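Local coordinates for molybdopterin synthase catalytic subunit (Homo sapiens, PDB 5MPO), which makes molybdopterin as the catalytic subunit of molybdopterin synthase, transferring two sulfur atoms from thiocarboxylated MOCS2A into precursor Z to form its dithiolene group, at residues C[22-27]-C[72-77]; C[65-70]-C[107-112]; C[80-85]-C[92-97]. All coordinates share one frame; numbering follows the deposited sequence.

Contact 1. Residues C[22-27]-C[72-77]; sequences INFTAE and PMAENE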
loop_
_atom_site.group_PDB
_atom_site.type_symbol
_atom_site.label_atom_id
_atom_site.label_comp_id
_atom_site.label_asym_id
_atom_site.label_seq_id
_atom_site.Cartn_x
_atom_site.Cartn_y
_atom_site.Cartn_z
ATOM N N ILE C 22 13.299 11.851 -0.660
ATOM C CA ILE C 22 12.732 12.196 -1.933
ATOM C C ILE C 22 13.815 12.121 -2.987
ATOM O O ILE C 22 14.842 12.785 -2.876
ATOM C CB ILE C 22 12.196 13.632 -1.908
ATOM C CG1 ILE C 22 11.171 13.754 -0.789
ATOM C CG2 ILE C 22 11.554 13.973 -3.271
ATOM C CD1 ILE C 22 10.662 15.131 -0.550
ATOM N N ASN C 23 13.547 11.365 -4.037
ATOM C CA ASN C 23 14.492 11.165 -5.063
ATOM C C ASN C 23 13.874 11.006 -6.424
ATOM O O ASN C 23 13.044 10.113 -6.647
ATOM C CB ASN C 23 15.296 9.924 -4.752
ATOM C CG ASN C 23 16.495 9.783 -5.655
ATOM O OD1 ASN C 23 16.814 10.681 -6.385
ATOM N ND2 ASN C 23 17.151 8.650 -5.599
ATOM N N PHE C 24 14.311 11.875 -7.333
ATOM C CA PHE C 24 14.093 11.710 -8.768
ATOM C C PHE C 24 15.341 11.195 -9.440
ATOM O O PHE C 24 16.438 11.646 -9.129
ATOM C CB PHE C 24 13.665 13.029 -9.335
ATOM C CG PHE C 24 12.305 13.434 -8.881
ATOM C CD1 PHE C 24 12.123 13.976 -7.629
ATOM C CD2 PHE C 24 11.198 13.225 -9.692
ATOM C CE1 PHE C 24 10.862 14.362 -7.198
ATOM C CE2 PHE C 24 9.930 13.599 -9.287
ATOM C CZ PHE C 24 9.756 14.153 -8.030
ATOM N N THR C 25 15.211 10.219 -10.335
ATOM C CA THR C 25 16.401 9.466 -10.768
ATOM C C THR C 25 16.150 8.688 -12.040
ATOM O O THR C 25 15.014 8.319 -12.324
ATOM C CB THR C 25 16.833 8.520 -9.659
ATOM O OG1 THR C 25 17.945 7.763 -10.086
ATOM C CG2 THR C 25 15.727 7.525 -9.313
ATOM N N ALA C 26 17.194 8.492 -12.837
ATOM C CA ALA C 26 17.121 7.676 -14.073
ATOM C C ALA C 26 17.368 6.189 -13.757
ATOM O O ALA C 26 17.002 5.328 -14.494
ATOM C CB ALA C 26 18.110 8.182 -15.116
ATOM N N GLU C 27 17.917 5.915 -12.604
ATOM C CA GLU C 27 18.050 4.558 -12.099
ATOM C C GLU C 27 16.738 3.728 -11.991
ATOM O O GLU C 27 15.672 4.265 -11.748
ATOM C CB GLU C 27 18.677 4.641 -10.703
ATOM C CG GLU C 27 20.023 5.359 -10.624
ATOM C CD GLU C 27 21.140 4.581 -11.288
ATOM O OE1 GLU C 27 21.686 3.699 -10.578
ATOM O OE2 GLU C 27 21.461 4.845 -12.490
ATOM N N PRO C 72 13.924 21.773 -9.893
ATOM C CA PRO C 72 13.598 21.126 -8.638
ATOM C C PRO C 72 12.172 21.324 -8.110
ATOM O O PRO C 72 11.920 20.935 -6.966
ATOM C CB PRO C 72 14.604 21.799 -7.666
ATOM C CG PRO C 72 14.902 23.136 -8.286
ATOM C CD PRO C 72 14.334 23.165 -9.674
ATOM N N MET C 73 11.255 21.903 -8.894
ATOM C CA MET C 73 9.914 22.194 -8.384
ATOM C C MET C 73 9.162 20.908 -7.970
ATOM O O MET C 73 8.425 20.894 -6.985
ATOM C CB MET C 73 9.063 22.905 -9.434
ATOM C CG MET C 73 7.736 23.438 -8.885
ATOM S SD MET C 73 6.665 24.099 -10.163
ATOM C CE MET C 73 5.097 24.431 -9.350
ATOM N N ALA C 74 9.329 19.853 -8.747
ATOM C CA ALA C 74 8.673 18.585 -8.452
ATOM C C ALA C 74 9.135 18.072 -7.115
ATOM O O ALA C 74 8.340 17.552 -6.342
ATOM C CB ALA C 74 8.986 17.570 -9.509
ATOM N N GLU C 75 10.411 18.278 -6.835
ATOM C CA GLU C 75 10.941 18.044 -5.498
ATOM C C GLU C 75 10.253 18.854 -4.404
ATOM O O GLU C 75 9.788 18.295 -3.393
ATOM C CB GLU C 75 12.412 18.295 -5.450
ATOM C CG GLU C 75 13.097 17.397 -4.441
ATOM C CD GLU C 75 14.540 17.156 -4.802
ATOM O OE1 GLU C 75 15.340 16.959 -3.849
ATOM O OE2 GLU C 75 14.839 17.171 -6.037
ATOM N N ASN C 76 10.153 20.159 -4.620
ATOM C CA ASN C 76 9.532 21.002 -3.624
ATOM C C ASN C 76 8.070 20.564 -3.402
ATOM O O ASN C 76 7.580 20.587 -2.234
ATOM C CB ASN C 76 9.597 22.474 -3.998
ATOM C CG ASN C 76 9.323 23.390 -2.802
ATOM O OD1 ASN C 76 9.959 23.247 -1.753
ATOM N ND2 ASN C 76 8.377 24.341 -2.949
ATOM N N GLU C 77 7.405 20.145 -4.484
ATOM C CA GLU C 77 5.970 19.879 -4.425
ATOM C C GLU C 77 5.739 18.589 -3.664
ATOM O O GLU C 77 4.844 18.502 -2.845
ATOM C CB GLU C 77 5.284 19.828 -5.793
ATOM C CG GLU C 77 4.970 21.178 -6.419
ATOM C CD GLU C 77 4.025 22.084 -5.674
ATOM O OE1 GLU C 77 2.851 21.727 -5.450
ATOM O OE2 GLU C 77 4.434 23.235 -5.397
#
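Apolar packing of Phe24 and Ile22 against Ala74 and Glu75 carries this contact between strand 20-25 and the first turn of helix 73-88. The short axes of 22-25 and 73-77 run close to antiparallel, at 152°, and approach to 9.2 Å. Phe24 meets the helix with the far end of its ring: CZ lies 3.8 Å from CB of Ala74, while CE1 reaches the helix backbone, 4.0 Å from N of Glu75. With CG anti to the carbonyl carbon (chi1 -69°), the ring extends from the strand to this turn, and Leu71 and Val78 also touch it. Ile22 adds a second, aliphatic point of support, its CG2 branch 3.9 Å from CG of Glu75, the two side chains crossing at a slant.

No hydrogen bond crosses between the two segments. Thr25 OG1 accepts from N of Glu27 at 3.1 Å in an ST turn that ends the strand. The Glu75 carboxylate has a long, weak ion pair with Arg79. Replacing Phe24 by an alanine removes the ring, which would probably leave the methyl of Ala74 without its aromatic partner and open a gap between strand and helix.

Helix and strand are thus held to each other here by shape and van der Waals contact, Glu75 contributing its CG methylene rather than its charge.

Contact 2. Residues C[65-70]-C[107-112]; sequences LEYEAY and EASIII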
loop_
_atom_site.group_PDB
_atom_site.type_symbol
_atom_site.label_atom_id
_atom_site.label_comp_id
_atom_site.label_asym_id
_atom_site.label_seq_id
_atom_site.Cartn_x
_atom_site.Cartn_y
_atom_site.Cartn_z
ATOM N N LEU C 65 6.979 3.802 -21.299
ATOM C CA LEU C 65 6.599 5.195 -21.003
ATOM C C LEU C 65 7.897 6.029 -20.889
ATOM O O LEU C 65 8.983 5.515 -20.534
ATOM C CB LEU C 65 5.867 5.313 -19.665
ATOM C CG LEU C 65 4.442 4.763 -19.621
ATOM C CD1 LEU C 65 3.967 4.449 -18.193
ATOM C CD2 LEU C 65 3.518 5.747 -20.296
ATOM N N GLU C 66 7.769 7.311 -21.188
ATOM C CA GLU C 66 8.855 8.246 -21.004
ATOM C C GLU C 66 8.357 9.341 -20.103
ATOM O O GLU C 66 7.294 9.928 -20.395
ATOM C CB GLU C 66 9.298 8.891 -22.315
ATOM C CG GLU C 66 10.477 9.815 -22.045
ATOM C CD GLU C 66 11.046 10.451 -23.267
ATOM O OE1 GLU C 66 10.295 10.841 -24.173
ATOM O OE2 GLU C 66 12.271 10.568 -23.301
ATOM N N TYR C 67 9.132 9.630 -19.045
ATOM C CA TYR C 67 8.756 10.632 -18.021
ATOM C C TYR C 67 9.777 11.763 -17.986
ATOM O O TYR C 67 11.005 11.549 -18.016
ATOM C CB TYR C 67 8.756 9.997 -16.639
ATOM C CG TYR C 67 7.635 9.027 -16.352
ATOM C CD1 TYR C 67 7.779 7.647 -16.605
ATOM C CD2 TYR C 67 6.435 9.478 -15.777
ATOM C CE1 TYR C 67 6.741 6.764 -16.320
ATOM C CE2 TYR C 67 5.408 8.604 -15.478
ATOM C CZ TYR C 67 5.557 7.248 -15.745
ATOM O OH TYR C 67 4.515 6.406 -15.427
ATOM N N GLU C 68 9.256 12.969 -17.895
ATOM C CA GLU C 68 10.046 14.133 -17.568
ATOM C C GLU C 68 9.419 14.919 -16.468
ATOM O O GLU C 68 8.195 14.815 -16.221
ATOM C CB GLU C 68 10.215 15.007 -18.809
ATOM C CG GLU C 68 9.081 15.910 -19.200
ATOM C CD GLU C 68 9.325 16.592 -20.554
ATOM O OE1 GLU C 68 9.965 15.956 -21.448
ATOM O OE2 GLU C 68 8.856 17.753 -20.715
ATOM N N ALA C 69 10.236 15.789 -15.874
ATOM C CA ALA C 69 9.806 16.606 -14.752
ATOM C C ALA C 69 10.446 17.979 -14.717
ATOM O O ALA C 69 11.558 18.140 -15.145
ATOM C CB ALA C 69 10.141 15.865 -13.468
ATOM N N TYR C 70 9.754 18.938 -14.113
ATOM C CA TYR C 70 10.311 20.219 -13.764
ATOM C C TYR C 70 10.917 20.067 -12.382
ATOM O O TYR C 70 10.224 20.217 -11.370
ATOM C CB TYR C 70 9.213 21.309 -13.826
ATOM C CG TYR C 70 9.611 22.719 -13.523
ATOM C CD1 TYR C 70 10.916 23.198 -13.736
ATOM C CD2 TYR C 70 8.663 23.616 -13.076
ATOM C CE1 TYR C 70 11.266 24.524 -13.454
ATOM C CE2 TYR C 70 8.993 24.946 -12.791
ATOM C CZ TYR C 70 10.295 25.403 -12.988
ATOM O OH TYR C 70 10.592 26.733 -12.717
ATOM N N GLU C 107 8.410 -2.324 -15.309
ATOM C CA GLU C 107 9.369 -1.713 -14.372
ATOM C C GLU C 107 8.696 -0.510 -13.766
ATOM O O GLU C 107 7.713 0.041 -14.321
ATOM C CB GLU C 107 10.664 -1.352 -15.065
ATOM C CG GLU C 107 11.390 -2.573 -15.617
ATOM C CD GLU C 107 12.693 -2.214 -16.306
ATOM O OE1 GLU C 107 13.203 -1.083 -16.184
ATOM O OE2 GLU C 107 13.202 -3.061 -17.030
ATOM N N ALA C 108 9.185 -0.144 -12.593
ATOM C CA ALA C 108 8.519 0.849 -11.758
ATOM C C ALA C 108 8.883 2.241 -12.167
ATOM O O ALA C 108 10.073 2.549 -12.296
ATOM C CB ALA C 108 8.888 0.627 -10.273
ATOM N N SER C 109 7.869 3.084 -12.337
ATOM C CA SER C 109 8.050 4.544 -12.481
ATOM C C SER C 109 8.028 5.345 -11.136
ATOM O O SER C 109 8.533 6.468 -11.063
ATOM C CB SER C 109 6.963 5.109 -13.396
ATOM O OG SER C 109 5.666 5.014 -12.834
ATOM N N ILE C 110 7.380 4.794 -10.119
ATOM C CA ILE C 110 7.192 5.471 -8.843
ATOM C C ILE C 110 7.126 4.423 -7.742
ATOM O O ILE C 110 6.589 3.337 -7.944
ATOM C CB ILE C 110 5.940 6.425 -8.824
ATOM C CG1 ILE C 110 5.783 7.053 -7.462
ATOM C CG2 ILE C 110 4.656 5.722 -9.135
ATOM C CD1 ILE C 110 5.132 8.405 -7.442
ATOM N N ILE C 111 7.687 4.749 -6.587
ATOM C CA ILE C 111 7.512 3.924 -5.417
ATOM C C ILE C 111 7.389 4.940 -4.332
ATOM O O ILE C 111 8.261 5.807 -4.153
ATOM C CB ILE C 111 8.700 2.978 -5.152
ATOM C CG1 ILE C 111 8.856 1.930 -6.243
ATOM C CG2 ILE C 111 8.584 2.225 -3.841
ATOM C CD1 ILE C 111 10.144 1.127 -6.065
ATOM N N ILE C 112 6.283 4.818 -3.608
ATOM C CA ILE C 112 5.986 5.581 -2.403
ATOM C C ILE C 112 5.840 4.599 -1.255
ATOM O O ILE C 112 5.183 3.545 -1.387
ATOM C CB ILE C 112 4.681 6.356 -2.560
ATOM C CG1 ILE C 112 4.801 7.384 -3.688
ATOM C CG2 ILE C 112 4.375 7.095 -1.279
ATOM C CD1 ILE C 112 3.489 7.921 -4.225
#
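Tyr67 and Ser109 form the closest backbone approach of the two segments, yet their CA atoms stand 8.3 Å apart and no backbone hydrogen bond links the strands, so side chains must bridge the distance. CB of both residues points toward the opposite segment.

The outer end of the tyrosine does the touching. CE1 of Tyr67 lies 3.4 Å from CB of Ser109, and that methylene sits obliquely to the ring. The phenol oxygen is close to the serine as well, with OH of Tyr67 3.2 Å from OG of Ser109. Because the serine OG lies between its backbone N and carbonyl carbon (chi1 66°), it comes near the phenol group together with CB. The principal polar partner of Ser109 OG is the backbone of another protein's chain, with a weak bond to Gly51 O in addition; Tyr67 OH also makes a weak hydrogen bond to the other protein's backbone. The two buried hydroxyls thus form part of the surface that receives this chain, consistent with the sulfur-carrier subunit entering the active site. The Tyr67 side chain is about 4 Å from that of Lys141 and about 6 Å from that of Lys134, both predicted to bind substrate.

A classic beta bulge, in which Ser109 and Ile110 both face Gly51, marks the corner of the chain here. Beyond it, Ile110 and Ile112 pack on helix 119-136. Strand 60-69 belongs to the other sheet, paired with 101-104 and 139-145, and Tyr67 also meets His98 edge-to-face; the contact therefore lies where the two sheets of the subunit come together.

Contact 3. Residues C[80-85]-C[92-97]; sequences KICSDI and KHIAVF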
loop_
_atom_site.group_PDB
_atom_site.type_symbol
_atom_site.label_atom_id
_atom_site.label_comp_id
_atom_site.label_asym_id
_atom_site.label_seq_id
_atom_site.Cartn_x
_atom_site.Cartn_y
_atom_site.Cartn_z
ATOM N N LYS C 80 6.052 19.423 -0.065
ATOM C CA LYS C 80 4.804 19.915 0.452
ATOM C C LYS C 80 3.832 18.761 0.767
ATOM O O LYS C 80 3.137 18.763 1.789
ATOM C CB LYS C 80 4.121 20.850 -0.531
ATOM C CG LYS C 80 4.649 22.259 -0.479
ATOM C CD LYS C 80 3.933 23.027 -1.541
ATOM C CE LYS C 80 4.763 24.222 -1.958
ATOM N NZ LYS C 80 4.136 24.744 -3.219
ATOM N N ILE C 81 3.773 17.795 -0.128
ATOM C CA ILE C 81 2.985 16.620 0.177
ATOM C C ILE C 81 3.415 15.929 1.488
ATOM O O ILE C 81 2.548 15.517 2.319
ATOM C CB ILE C 81 3.013 15.678 -1.015
ATOM C CG1 ILE C 81 2.136 16.272 -2.110
ATOM C CG2 ILE C 81 2.601 14.246 -0.625
ATOM C CD1 ILE C 81 2.378 15.537 -3.410
ATOM N N CYS C 82 4.727 15.787 1.676
ATOM C CA CYS C 82 5.256 15.215 2.943
ATOM C C CYS C 82 4.761 15.958 4.182
ATOM O O CYS C 82 4.286 15.381 5.180
ATOM C CB CYS C 82 6.764 15.139 2.914
ATOM S SG CYS C 82 7.292 13.850 1.742
ATOM N N SER C 83 4.803 17.256 4.060
ATOM C CA SER C 83 4.536 18.138 5.155
ATOM C C SER C 83 3.021 18.139 5.455
ATOM O O SER C 83 2.573 18.146 6.583
ATOM C CB SER C 83 5.116 19.513 4.748
ATOM O OG SER C 83 4.741 20.510 5.645
ATOM N N ASP C 84 2.207 18.117 4.423
ATOM C CA ASP C 84 0.786 18.056 4.628
ATOM C C ASP C 84 0.365 16.713 5.226
ATOM O O ASP C 84 -0.483 16.657 6.099
ATOM C CB ASP C 84 0.112 18.320 3.305
ATOM C CG ASP C 84 0.219 19.838 2.893
ATOM O OD1 ASP C 84 0.456 20.739 3.753
ATOM O OD2 ASP C 84 0.033 20.127 1.715
ATOM N N ILE C 85 0.965 15.643 4.758
ATOM C CA ILE C 85 0.741 14.352 5.329
ATOM C C ILE C 85 1.024 14.374 6.821
ATOM O O ILE C 85 0.203 13.910 7.591
ATOM C CB ILE C 85 1.588 13.267 4.663
ATOM C CG1 ILE C 85 0.966 12.883 3.313
ATOM C CG2 ILE C 85 1.692 12.044 5.546
ATOM C CD1 ILE C 85 1.827 11.961 2.497
ATOM N N LYS C 92 5.881 8.109 10.524
ATOM C CA LYS C 92 7.252 8.300 10.905
ATOM C C LYS C 92 8.088 8.795 9.723
ATOM O O LYS C 92 8.435 9.961 9.700
ATOM C CB LYS C 92 7.820 7.013 11.491
ATOM C CG LYS C 92 9.210 7.172 12.071
ATOM C CD LYS C 92 9.226 8.296 13.104
ATOM C CE LYS C 92 10.501 8.311 13.922
ATOM N NZ LYS C 92 10.540 9.550 14.743
ATOM N N HIS C 93 8.355 7.902 8.761
ATOM C CA HIS C 93 9.135 8.137 7.548
ATOM C C HIS C 93 8.260 8.055 6.232
ATOM O O HIS C 93 7.353 7.218 6.101
ATOM C CB HIS C 93 10.262 7.079 7.384
ATOM C CG HIS C 93 11.145 6.915 8.577
ATOM N ND1 HIS C 93 11.772 7.971 9.200
ATOM C CD2 HIS C 93 11.528 5.799 9.247
ATOM C CE1 HIS C 93 12.473 7.516 10.221
ATOM N NE2 HIS C 93 12.350 6.196 10.257
ATOM N N ILE C 94 8.603 8.887 5.258
ATOM C CA ILE C 94 7.976 8.922 3.923
ATOM C C ILE C 94 9.154 8.865 2.909
ATOM O O ILE C 94 10.213 9.561 3.077
ATOM C CB ILE C 94 7.203 10.231 3.767
ATOM C CG1 ILE C 94 6.266 10.491 4.954
ATOM C CG2 ILE C 94 6.573 10.308 2.424
ATOM C CD1 ILE C 94 5.588 11.850 4.925
ATOM N N ALA C 95 9.045 7.955 1.953
ATOM C CA ALA C 95 9.988 7.863 0.884
ATOM C C ALA C 95 9.183 8.014 -0.383
ATOM O O ALA C 95 8.124 7.407 -0.493
ATOM C CB ALA C 95 10.679 6.534 0.898
ATOM N N VAL C 96 9.647 8.864 -1.303
ATOM C CA VAL C 96 9.028 9.021 -2.640
ATOM C C VAL C 96 10.086 8.999 -3.715
ATOM O O VAL C 96 10.907 9.897 -3.785
ATOM C CB VAL C 96 8.249 10.313 -2.811
ATOM C CG1 VAL C 96 7.697 10.387 -4.246
ATOM C CG2 VAL C 96 7.154 10.443 -1.739
ATOM N N PHE C 97 10.051 7.955 -4.537
ATOM C CA PHE C 97 11.068 7.724 -5.533
ATOM C C PHE C 97 10.400 7.739 -6.856
ATOM O O PHE C 97 9.491 6.939 -7.088
ATOM C CB PHE C 97 11.756 6.401 -5.295
ATOM C CG PHE C 97 12.871 6.485 -4.319
ATOM C CD1 PHE C 97 12.624 6.828 -3.023
ATOM C CD2 PHE C 97 14.163 6.258 -4.703
ATOM C CE1 PHE C 97 13.656 6.939 -2.089
ATOM C CE2 PHE C 97 15.214 6.368 -3.786
ATOM C CZ PHE C 97 14.960 6.714 -2.460
#
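Ile94 projects from its strand onto Cys82 and Ile85, which lie about one turn apart on helix 73-88. Its two branches divide the work. The CG2 methyl meets the thiol, 3.7 Å from SG of Cys82, whereas the longer branch reaches the helix itself: CD1 of Ile94 is 3.9 Å from CA of Cys82 and 3.8 Å from its carbonyl O. That same CD1 meets Ile85 tip to tip, 3.9 Å from CG2. The split follows from the isoleucine torsions, with CG2 anti to the backbone N and the CG1-CD1 arm extended (chi2 174°), so that one methyl ends beside the sulfur and the other reaches the helix backbone at Cys82. No hydrogen bond crosses the contact, and all three residues are buried.

Next come the elements that fix these groups. Helical bonds such as N of Ile85 to O of Ile81, at 2.9 Å, set the spacing of the helix side chains. On the strand, Ile94 is hydrogen-bonded through its backbone to Lys19 and Val21, and Ala95 to Ala113, so neighbours on both sides hold the strand. Asp20 touches both Cys82 and Ile94, and Ile85 continues onto Ala125 and Tyr128 of helix 119-136.

Ala95, whose CB points away from helix 73-88, packs on Val34 and Val38 of helix 31-38. Helices therefore cover both faces of the sheet here, with strand 91-99 sandwiched between them. This is core packing of an alpha/beta domain, in keeping with the alpha/beta-hammerhead fold of the MoaE family, and it lies away from the predicted substrate residues.

How the contacts relate
Contacts 1 and 3 hold the same helix, 73-88, against adjacent strands of the mixed sheet: contact 1 at its first turn, where it is partly buried, contact 3 farther along, fully in the core. Asn23 N and Val96 O, 3.0 Å apart in a probable hydrogen bond, connect the two strands. Contact 2 is also buried but differs in kind. Its centre lies about 17 Å from that of contact 3, across the chain's centre, and it joins the two sheets near predicted substrate residues. Chemistry follows place: aliphatic, aromatic and thiol groups pack beneath the helix, while in contact 2 two neighbouring hydroxyls meet the other protein's chain, which bonds to both, weakly to the tyrosine.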